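Local coordinates for uncharacterized protein (Bacteroides ovatus CL02T12C04, PDB 6PTM) that probably acts as an exo-carrageenase of glycoside hydrolase family 42, cleaving sugars from the ends of carrageenan chains, at residues P117-Q122 against D481-K486; L262-N267 against F375-N380; E381-D386 against N417-G422. All coordinates share one frame; numbering follows the deposited sequence.

How the contacts relate
The three contacts lie around an eight-stranded beta/alpha barrel. Its parallel strands run from 168-175 to 503-506. Contact 1 joins helix 109-139, which precedes the barrel, to the loop between strand 466-471 and helix 486-498. Contacts 2 and 3 fall between these two segments along the chain, contact 2 first. They share helix 358-385, which packs on helix 261-278 in contact 2 and reaches the approach to strand 421-423 in contact 3. Their centres are 12 Å apart, and K379 NZ probably hydrogen-bonds to N417 O. Contact 1 is remote, its centre 46 Å from that of contact 2 and 41 Å from that of contact 3. Together they tie neighbouring barrel elements together and helix 109-139 to the barrel.

Contact 1 (P117-Q122 against D481-K486); sequences PDFERQ and DLYQTK
One aromatic ring, F119, makes the whole contact from the helix side, and L482 meets it with both backbone and side chain. The rim carbon CZ of F119 lies 3.3 Å from the carbonyl O of L482. That oxygen also accepts a hydrogen bond from Q533. The L482 side chain sits over one face of the ring. Its CG is 4.0 Å from the ring centroid, shifted toward the rim, and its CD1 is 3.6 Å from CE2 of F119. Y483 adds an offset edge-to-face stack. Its edge is turned to the F119 ring, with the planes at 72° and CD1 of Y483 3.5 Å from CE1 of F119. The contact joins helix 109-139 to the loop between a barrel strand, 466-471, and helix 486-498. In that loop D481 to Q484 form a type I turn, and OD1 of D481 accepts from the backbone N of Y483 at 2.9 Å, an Asx turn. F119 reaches the turn because its CG stands anti to the backbone N (chi1 164°). With an alanine here, L482 and Y483 would probably lose their shared aromatic surface, leaving a gap between helix and turn.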
loop_
_atom_site.group_PDB
_atom_site.type_symbol
_atom_site.label_atom_id
_atom_site.label_comp_id
_atom_site.label_asym_id
_atom_site.label_seq_id
_atom_site.Cartn_x
_atom_site.Cartn_y
_atom_site.Cartn_z
ATOM N N PRO A 117 -30.755 10.284 -1.228
ATOM C CA PRO A 117 -30.691 11.480 -2.065
ATOM C C PRO A 117 -30.470 12.770 -1.268
ATOM O O PRO A 117 -29.594 13.549 -1.629
ATOM C CB PRO A 117 -32.009 11.486 -2.868
ATOM C CG PRO A 117 -32.456 10.031 -2.806
ATOM C CD PRO A 117 -32.009 9.544 -1.437
ATOM N N ASP A 118 -31.214 12.980 -0.188
ATOM C CA ASP A 118 -31.035 14.202 0.638
ATOM C C ASP A 118 -29.737 14.131 1.451
ATOM O O ASP A 118 -29.255 15.205 1.827
ATOM C CB ASP A 118 -32.247 14.491 1.516
ATOM C CG ASP A 118 -33.368 15.122 0.704
ATOM O OD1 ASP A 118 -33.129 15.557 -0.468
ATOM O OD2 ASP A 118 -34.452 15.162 1.240
ATOM N N PHE A 119 -29.223 12.943 1.763
ATOM C CA PHE A 119 -27.923 12.815 2.466
ATOM C C PHE A 119 -26.843 13.362 1.519
ATOM O O PHE A 119 -26.047 14.268 1.887
ATOM C CB PHE A 119 -27.663 11.372 2.907
ATOM C CG PHE A 119 -26.218 11.141 3.261
ATOM C CD1 PHE A 119 -25.709 11.642 4.446
ATOM C CD2 PHE A 119 -25.348 10.532 2.356
ATOM C CE1 PHE A 119 -24.357 11.482 4.759
ATOM C CE2 PHE A 119 -24.005 10.376 2.664
ATOM C CZ PHE A 119 -23.511 10.858 3.859
ATOM N N GLU A 120 -26.897 12.929 0.263
ATOM C CA GLU A 120 -25.960 13.387 -0.776
ATOM C C GLU A 120 -26.109 14.897 -0.961
ATOM O O GLU A 120 -25.061 15.556 -1.050
ATOM C CB GLU A 120 -26.147 12.608 -2.065
ATOM C CG GLU A 120 -25.713 11.173 -1.890
ATOM C CD GLU A 120 -26.100 10.312 -3.072
ATOM O OE1 GLU A 120 -27.299 10.356 -3.439
ATOM O OE2 GLU A 120 -25.198 9.600 -3.625
ATOM N N ARG A 121 -27.334 15.430 -0.987
ATOM C CA ARG A 121 -27.506 16.887 -1.173
ATOM C C ARG A 121 -26.982 17.616 0.073
ATOM O O ARG A 121 -26.378 18.695 -0.078
ATOM C CB ARG A 121 -28.965 17.188 -1.525
ATOM C CG ARG A 121 -29.354 16.742 -2.920
ATOM C CD ARG A 121 -30.862 16.516 -3.024
ATOM N NE ARG A 121 -31.248 16.025 -4.330
ATOM C CZ ARG A 121 -32.304 15.261 -4.567
ATOM N NH1 ARG A 121 -33.085 14.885 -3.582
ATOM N NH2 ARG A 121 -32.537 14.833 -5.789
ATOM N N GLN A 122 -27.183 17.046 1.260
ATOM C CA GLN A 122 -26.734 17.701 2.505
ATOM C C GLN A 122 -25.202 17.699 2.531
ATOM O O GLN A 122 -24.609 18.726 2.984
ATOM C CB GLN A 122 -27.345 17.046 3.744
ATOM C CG GLN A 122 -26.989 17.797 5.017
ATOM C CD GLN A 122 -27.494 19.226 5.032
ATOM O OE1 GLN A 122 -28.578 19.547 4.543
ATOM N NE2 GLN A 122 -26.713 20.102 5.625
ATOM N N ASP A 481 -19.330 2.758 5.975
ATOM C CA ASP A 481 -19.909 3.814 6.834
ATOM C C ASP A 481 -20.347 4.933 5.898
ATOM O O ASP A 481 -19.457 5.646 5.345
ATOM C CB ASP A 481 -18.901 4.284 7.890
ATOM C CG ASP A 481 -19.447 5.420 8.746
ATOM O OD1 ASP A 481 -20.652 5.734 8.584
ATOM O OD2 ASP A 481 -18.665 6.006 9.543
ATOM N N LEU A 482 -21.659 5.126 5.759
ATOM C CA LEU A 482 -22.220 6.188 4.868
ATOM C C LEU A 482 -21.658 7.550 5.333
ATOM O O LEU A 482 -21.394 8.411 4.452
ATOM C CB LEU A 482 -23.753 6.139 4.912
ATOM C CG LEU A 482 -24.466 7.098 3.956
ATOM C CD1 LEU A 482 -24.094 6.814 2.501
ATOM C CD2 LEU A 482 -25.981 7.061 4.140
ATOM N N TYR A 483 -21.457 7.716 6.653
ATOM C CA TYR A 483 -21.072 8.988 7.341
ATOM C C TYR A 483 -19.544 9.108 7.470
ATOM O O TYR A 483 -19.032 9.958 8.208
ATOM C CB TYR A 483 -21.763 9.082 8.705
ATOM C CG TYR A 483 -23.261 8.850 8.615
ATOM C CD1 TYR A 483 -24.029 9.528 7.672
ATOM C CD2 TYR A 483 -23.906 7.925 9.424
ATOM C CE1 TYR A 483 -25.395 9.312 7.536
ATOM C CE2 TYR A 483 -25.279 7.714 9.321
ATOM C CZ TYR A 483 -26.031 8.409 8.378
ATOM O OH TYR A 483 -27.384 8.208 8.287
ATOM N N GLN A 484 -18.800 8.302 6.723
ATOM C CA GLN A 484 -17.323 8.398 6.714
ATOM C C GLN A 484 -16.965 9.890 6.579
ATOM O O GLN A 484 -17.603 10.595 5.739
ATOM C CB GLN A 484 -16.778 7.514 5.579
ATOM C CG GLN A 484 -15.269 7.373 5.613
ATOM C CD GLN A 484 -14.762 6.456 4.526
ATOM O OE1 GLN A 484 -14.782 6.808 3.338
ATOM N NE2 GLN A 484 -14.251 5.307 4.933
ATOM N N THR A 485 -16.012 10.376 7.368
ATOM C CA THR A 485 -15.661 11.815 7.413
ATOM C C THR A 485 -14.588 12.179 6.387
ATOM O O THR A 485 -13.676 11.375 6.088
ATOM C CB THR A 485 -15.281 12.239 8.830
ATOM O OG1 THR A 485 -14.028 11.652 9.214
ATOM C CG2 THR A 485 -16.387 11.877 9.810
ATOM N N LYS A 486 -14.645 13.410 5.894
ATOM C CA LYS A 486 -13.538 13.894 5.047
ATOM C C LYS A 486 -12.235 13.857 5.869
ATOM O O LYS A 486 -11.191 13.680 5.237
ATOM C CB LYS A 486 -13.859 15.278 4.505
ATOM C CG LYS A 486 -13.881 16.412 5.519
ATOM C CD LYS A 486 -14.483 17.619 4.864
ATOM C CE LYS A 486 -13.983 18.940 5.389
ATOM N NZ LYS A 486 -14.373 19.092 6.793
#

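Contact 2 (L262-N267 against F375-N380); sequences LARQVN and FSFLKN
R264 lies across the ring of F377, touching it along most of its length. Its CB meets the rim atom CZ of F377 at 3.9 Å. The chain then bends at chi2 (-116°), which brings CD over the middle of the ring. This is a CH-pi contact, with CD 3.9 Å from the F377 centroid and close to the ring normal. NE turns to the backbone O of I258. At the tip, NH1 lies 3.8 Å from CB of F377, and NH2 forms a salt bridge with E373. The guanidinium plane is only 25° from the ring plane. N267 CB comes in at the ring edge, and its OD1 lies 3.7 Å from CD2 of L378. ND2 of N267 bonds back to the O of A263 at 2.8 Å, nearly straight but from above the carbonyl plane. Y256 also bonds ND2, and N198 bonds OD1. These contacts join two neighbouring outer helices of the beta/alpha barrel, 261-278 and 358-385, with local axes 11.2 Å apart and inclined at 29°. F377 thus packs against the methylenes of an arginine whose charged end is held by E373 and I258, so apolar packing and charge pairing share one side chain.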
loop_
_atom_site.group_PDB
_atom_site.type_symbol
_atom_site.label_atom_id
_atom_site.label_comp_id
_atom_site.label_asym_id
_atom_site.label_seq_id
_atom_site.Cartn_x
_atom_site.Cartn_y
_atom_site.Cartn_z
ATOM N N LEU A 262 2.103 -24.883 -21.399
ATOM C CA LEU A 262 1.116 -24.273 -22.300
ATOM C C LEU A 262 0.722 -22.913 -21.702
ATOM O O LEU A 262 0.395 -21.980 -22.468
ATOM C CB LEU A 262 -0.063 -25.227 -22.477
ATOM C CG LEU A 262 -1.138 -24.742 -23.429
ATOM C CD1 LEU A 262 -0.585 -24.643 -24.833
ATOM C CD2 LEU A 262 -2.341 -25.653 -23.372
ATOM N N ALA A 263 0.821 -22.766 -20.385
ATOM C CA ALA A 263 0.566 -21.473 -19.719
ATOM C C ALA A 263 1.650 -20.486 -20.149
ATOM O O ALA A 263 1.316 -19.343 -20.504
ATOM C CB ALA A 263 0.507 -21.656 -18.220
ATOM N N ARG A 264 2.914 -20.910 -20.125
ATOM C CA ARG A 264 4.056 -20.063 -20.539
ATOM C C ARG A 264 3.961 -19.715 -22.051
ATOM O O ARG A 264 4.243 -18.537 -22.418
ATOM C CB ARG A 264 5.370 -20.736 -20.129
ATOM C CG ARG A 264 5.369 -21.152 -18.664
ATOM C CD ARG A 264 6.398 -20.426 -17.832
ATOM N NE ARG A 264 6.166 -20.521 -16.381
ATOM C CZ ARG A 264 7.084 -20.195 -15.469
ATOM N NH1 ARG A 264 8.294 -19.820 -15.864
ATOM N NH2 ARG A 264 6.804 -20.256 -14.177
ATOM N N GLN A 265 3.594 -20.669 -22.909
ATOM C CA GLN A 265 3.387 -20.381 -24.359
ATOM C C GLN A 265 2.334 -19.259 -24.489
ATOM O O GLN A 265 2.545 -18.277 -25.243
ATOM C CB GLN A 265 2.954 -21.641 -25.121
ATOM C CG GLN A 265 2.519 -21.363 -26.575
ATOM C CD GLN A 265 1.872 -22.577 -27.196
ATOM O OE1 GLN A 265 2.398 -23.667 -27.044
ATOM N NE2 GLN A 265 0.698 -22.420 -27.819
ATOM N N VAL A 266 1.229 -19.388 -23.776
ATOM C CA VAL A 266 0.065 -18.484 -23.971
ATOM C C VAL A 266 0.458 -17.079 -23.495
ATOM O O VAL A 266 0.203 -16.083 -24.228
ATOM C CB VAL A 266 -1.222 -19.024 -23.305
ATOM C CG1 VAL A 266 -2.304 -17.960 -23.263
ATOM C CG2 VAL A 266 -1.755 -20.276 -24.002
ATOM N N ASN A 267 1.079 -16.984 -22.319
ATOM C CA ASN A 267 1.514 -15.673 -21.790
ATOM C C ASN A 267 2.543 -15.052 -22.744
ATOM O O ASN A 267 2.407 -13.860 -23.016
ATOM C CB ASN A 267 2.009 -15.796 -20.349
ATOM C CG ASN A 267 0.843 -15.870 -19.398
ATOM O OD1 ASN A 267 0.354 -14.850 -18.908
ATOM N ND2 ASN A 267 0.359 -17.070 -19.162
ATOM N N PHE A 375 6.741 -14.335 -11.818
ATOM C CA PHE A 375 6.643 -12.874 -12.031
ATOM C C PHE A 375 7.905 -12.381 -12.735
ATOM O O PHE A 375 7.756 -11.434 -13.555
ATOM C CB PHE A 375 6.329 -12.154 -10.720
ATOM C CG PHE A 375 4.889 -12.303 -10.330
ATOM C CD1 PHE A 375 3.888 -11.849 -11.167
ATOM C CD2 PHE A 375 4.528 -12.949 -9.163
ATOM C CE1 PHE A 375 2.562 -12.001 -10.815
ATOM C CE2 PHE A 375 3.199 -13.108 -8.822
ATOM C CZ PHE A 375 2.218 -12.664 -9.661
ATOM N N SER A 376 9.066 -12.983 -12.471
ATOM C CA SER A 376 10.303 -12.717 -13.232
ATOM C C SER A 376 10.111 -13.091 -14.707
ATOM O O SER A 376 10.509 -12.278 -15.571
ATOM C CB SER A 376 11.528 -13.393 -12.632
ATOM O OG SER A 376 11.824 -12.809 -11.367
ATOM N N PHE A 377 9.553 -14.266 -14.996
ATOM C CA PHE A 377 9.227 -14.711 -16.380
ATOM C C PHE A 377 8.327 -13.661 -17.048
ATOM O O PHE A 377 8.681 -13.185 -18.127
ATOM C CB PHE A 377 8.586 -16.106 -16.398
ATOM C CG PHE A 377 7.865 -16.458 -17.677
ATOM C CD1 PHE A 377 8.572 -16.814 -18.821
ATOM C CD2 PHE A 377 6.477 -16.413 -17.736
ATOM C CE1 PHE A 377 7.905 -17.083 -20.009
ATOM C CE2 PHE A 377 5.811 -16.682 -18.926
ATOM C CZ PHE A 377 6.528 -17.006 -20.062
ATOM N N LEU A 378 7.218 -13.249 -16.435
ATOM C CA LEU A 378 6.287 -12.280 -17.095
ATOM C C LEU A 378 7.022 -10.972 -17.412
ATOM O O LEU A 378 6.902 -10.479 -18.542
ATOM C CB LEU A 378 5.074 -12.013 -16.190
ATOM C CG LEU A 378 4.074 -13.157 -16.078
ATOM C CD1 LEU A 378 2.937 -12.775 -15.131
ATOM C CD2 LEU A 378 3.521 -13.595 -17.454
ATOM N N LYS A 379 7.754 -10.426 -16.441
ATOM C CA LYS A 379 8.561 -9.199 -16.603
ATOM C C LYS A 379 9.596 -9.386 -17.718
ATOM O O LYS A 379 9.687 -8.473 -18.591
ATOM C CB LYS A 379 9.263 -8.801 -15.302
ATOM C CG LYS A 379 10.262 -7.665 -15.464
ATOM C CD LYS A 379 11.016 -7.275 -14.214
ATOM C CE LYS A 379 11.737 -8.436 -13.566
ATOM N NZ LYS A 379 12.724 -7.966 -12.554
ATOM N N ASN A 380 10.312 -10.513 -17.758
ATOM C CA ASN A 380 11.363 -10.703 -18.804
ATOM C C ASN A 380 10.698 -10.803 -20.179
ATOM O O ASN A 380 11.257 -10.230 -21.111
ATOM C CB ASN A 380 12.328 -11.854 -18.529
ATOM C CG ASN A 380 13.055 -11.665 -17.215
ATOM O OD1 ASN A 380 13.295 -10.529 -16.773
ATOM N ND2 ASN A 380 13.345 -12.775 -16.546
#

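Contact 3 (E381-D386 against N417-G422); sequences EIRKYD and NSEIIG
R383 and E419 meet at the surface, and the other residues of 381-386 meet other neighbours. E381 comes first. Its OE2 receives NZ of K384 at 2.8 Å through the syn lone pair, a salt bridge within the segment, and its OE1 is bonded by S268. The I382 side chain packs on Y288 and L290 of barrel strand 288-292. R383 then reaches for E419. Its CG is anti to the carbonyl carbon (chi1 -70°), and further bends at chi2 and chi3 curl the chain. NH1 of R383 ends 4.0 Å from OE2 of E419, a long salt bridge. The guanidinium and carboxylate planes stand 77° apart, so the groups do not pair flat. NE of R383 makes a weak bond to the O of P387. K384 lays its CB over one face of the Y385 ring, and Y385 packs on K272 and V275 of helix 261-278. D386 closes the segment: its OD2 pairs with Y288, and its OD1 accepts from the N of Q388. The contact links this end of helix 358-385 to the lead-in of strand 421-423, where I420 bonds to T391 of the neighbouring barrel strand. E419 is fixed chiefly by its OE1, which takes the backbone N of T391. The charge pair with R383 is therefore probably a loose surface attraction.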
loop_
_atom_site.group_PDB
_atom_site.type_symbol
_atom_site.label_atom_id
_atom_site.label_comp_id
_atom_site.label_asym_id
_atom_site.label_seq_id
_atom_site.Cartn_x
_atom_site.Cartn_y
_atom_site.Cartn_z
ATOM N N GLU A 381 9.495 -11.368 -20.300
ATOM C CA GLU A 381 8.775 -11.390 -21.604
ATOM C C GLU A 381 8.401 -9.968 -22.033
ATOM O O GLU A 381 8.707 -9.626 -23.204
ATOM C CB GLU A 381 7.568 -12.324 -21.603
ATOM C CG GLU A 381 7.961 -13.776 -21.407
ATOM C CD GLU A 381 8.826 -14.347 -22.522
ATOM O OE1 GLU A 381 8.300 -14.557 -23.608
ATOM O OE2 GLU A 381 10.053 -14.451 -22.333
ATOM N N ILE A 382 7.831 -9.156 -21.133
ATOM C CA ILE A 382 7.439 -7.754 -21.439
ATOM C C ILE A 382 8.688 -6.994 -21.882
ATOM O O ILE A 382 8.612 -6.354 -22.933
ATOM C CB ILE A 382 6.720 -7.085 -20.259
ATOM C CG1 ILE A 382 5.357 -7.735 -20.008
ATOM C CG2 ILE A 382 6.597 -5.590 -20.463
ATOM C CD1 ILE A 382 4.752 -7.385 -18.685
ATOM N N ARG A 383 9.816 -7.138 -21.173
ATOM C CA ARG A 383 11.050 -6.362 -21.445
ATOM C C ARG A 383 11.626 -6.654 -22.842
ATOM O O ARG A 383 12.253 -5.725 -23.368
ATOM C CB ARG A 383 12.090 -6.584 -20.347
ATOM C CG ARG A 383 11.684 -5.933 -19.034
ATOM C CD ARG A 383 12.034 -4.457 -18.955
ATOM N NE ARG A 383 13.474 -4.325 -19.012
ATOM C CZ ARG A 383 14.296 -4.634 -18.025
ATOM N NH1 ARG A 383 13.803 -5.049 -16.869
ATOM N NH2 ARG A 383 15.608 -4.524 -18.211
ATOM N N LYS A 384 11.401 -7.848 -23.410
ATOM C CA LYS A 384 11.799 -8.230 -24.793
ATOM C C LYS A 384 11.160 -7.284 -25.809
ATOM O O LYS A 384 11.832 -7.004 -26.768
ATOM C CB LYS A 384 11.356 -9.638 -25.177
ATOM C CG LYS A 384 12.154 -10.725 -24.471
ATOM C CD LYS A 384 11.884 -12.130 -24.958
ATOM C CE LYS A 384 12.546 -13.161 -24.061
ATOM N NZ LYS A 384 12.001 -14.496 -24.355
ATOM N N TYR A 385 9.927 -6.820 -25.587
ATOM C CA TYR A 385 9.175 -5.954 -26.528
ATOM C C TYR A 385 9.167 -4.496 -26.050
ATOM O O TYR A 385 9.086 -3.598 -26.899
ATOM C CB TYR A 385 7.823 -6.607 -26.802
ATOM C CG TYR A 385 7.993 -8.020 -27.289
ATOM C CD1 TYR A 385 7.890 -9.105 -26.430
ATOM C CD2 TYR A 385 8.404 -8.256 -28.585
ATOM C CE1 TYR A 385 8.102 -10.402 -26.868
ATOM C CE2 TYR A 385 8.631 -9.543 -29.038
ATOM C CZ TYR A 385 8.498 -10.612 -28.172
ATOM O OH TYR A 385 8.709 -11.854 -28.664
ATOM N N ASP A 386 9.322 -4.220 -24.759
ATOM C CA ASP A 386 9.395 -2.819 -24.250
ATOM C C ASP A 386 10.550 -2.707 -23.262
ATOM O O ASP A 386 10.365 -2.899 -22.054
ATOM C CB ASP A 386 8.084 -2.408 -23.570
ATOM C CG ASP A 386 8.095 -0.993 -23.021
ATOM O OD1 ASP A 386 9.138 -0.334 -23.137
ATOM O OD2 ASP A 386 7.086 -0.593 -22.415
ATOM N N ASN A 417 12.173 -6.946 -7.138
ATOM C CA ASN A 417 12.074 -7.332 -8.571
ATOM C C ASN A 417 11.224 -6.356 -9.388
ATOM O O ASN A 417 11.247 -6.461 -10.635
ATOM C CB ASN A 417 11.602 -8.770 -8.730
ATOM C CG ASN A 417 12.654 -9.737 -8.240
ATOM O OD1 ASN A 417 13.747 -9.298 -7.876
ATOM N ND2 ASN A 417 12.319 -11.021 -8.188
ATOM N N SER A 418 10.485 -5.484 -8.712
ATOM C CA SER A 418 9.560 -4.540 -9.378
ATOM C C SER A 418 10.176 -3.143 -9.493
ATOM O O SER A 418 10.731 -2.660 -8.524
ATOM C CB SER A 418 8.275 -4.466 -8.607
ATOM O OG SER A 418 7.509 -5.635 -8.744
ATOM N N GLU A 419 10.060 -2.536 -10.667
ATOM C CA GLU A 419 10.511 -1.143 -10.923
ATOM C C GLU A 419 9.631 -0.161 -10.132
ATOM O O GLU A 419 10.118 0.902 -9.794
ATOM C CB GLU A 419 10.571 -0.849 -12.421
ATOM C CG GLU A 419 11.581 -1.701 -13.160
ATOM C CD GLU A 419 11.270 -3.184 -13.307
ATOM O OE1 GLU A 419 10.087 -3.569 -13.349
ATOM O OE2 GLU A 419 12.230 -3.948 -13.382
ATOM N N ILE A 420 8.349 -0.497 -9.960
ATOM C CA ILE A 420 7.358 0.319 -9.196
ATOM C C ILE A 420 6.853 -0.555 -8.033
ATOM O O ILE A 420 6.637 -1.724 -8.272
ATOM C CB ILE A 420 6.208 0.782 -10.121
ATOM C CG1 ILE A 420 6.650 1.809 -11.170
ATOM C CG2 ILE A 420 5.015 1.275 -9.325
ATOM C CD1 ILE A 420 5.635 2.065 -12.247
ATOM N N ILE A 421 6.722 -0.003 -6.827
ATOM C CA ILE A 421 6.197 -0.761 -5.658
ATOM C C ILE A 421 4.686 -0.847 -5.824
ATOM O O ILE A 421 4.010 0.160 -5.629
ATOM C CB ILE A 421 6.618 -0.128 -4.330
ATOM C CG1 ILE A 421 8.136 0.004 -4.246
ATOM C CG2 ILE A 421 6.074 -0.932 -3.175
ATOM C CD1 ILE A 421 8.594 0.830 -3.080
ATOM N N GLY A 422 4.195 -2.012 -6.227
ATOM C CA GLY A 422 2.755 -2.271 -6.343
ATOM C C GLY A 422 2.199 -2.803 -5.043
ATOM O O GLY A 422 2.951 -3.516 -4.303
#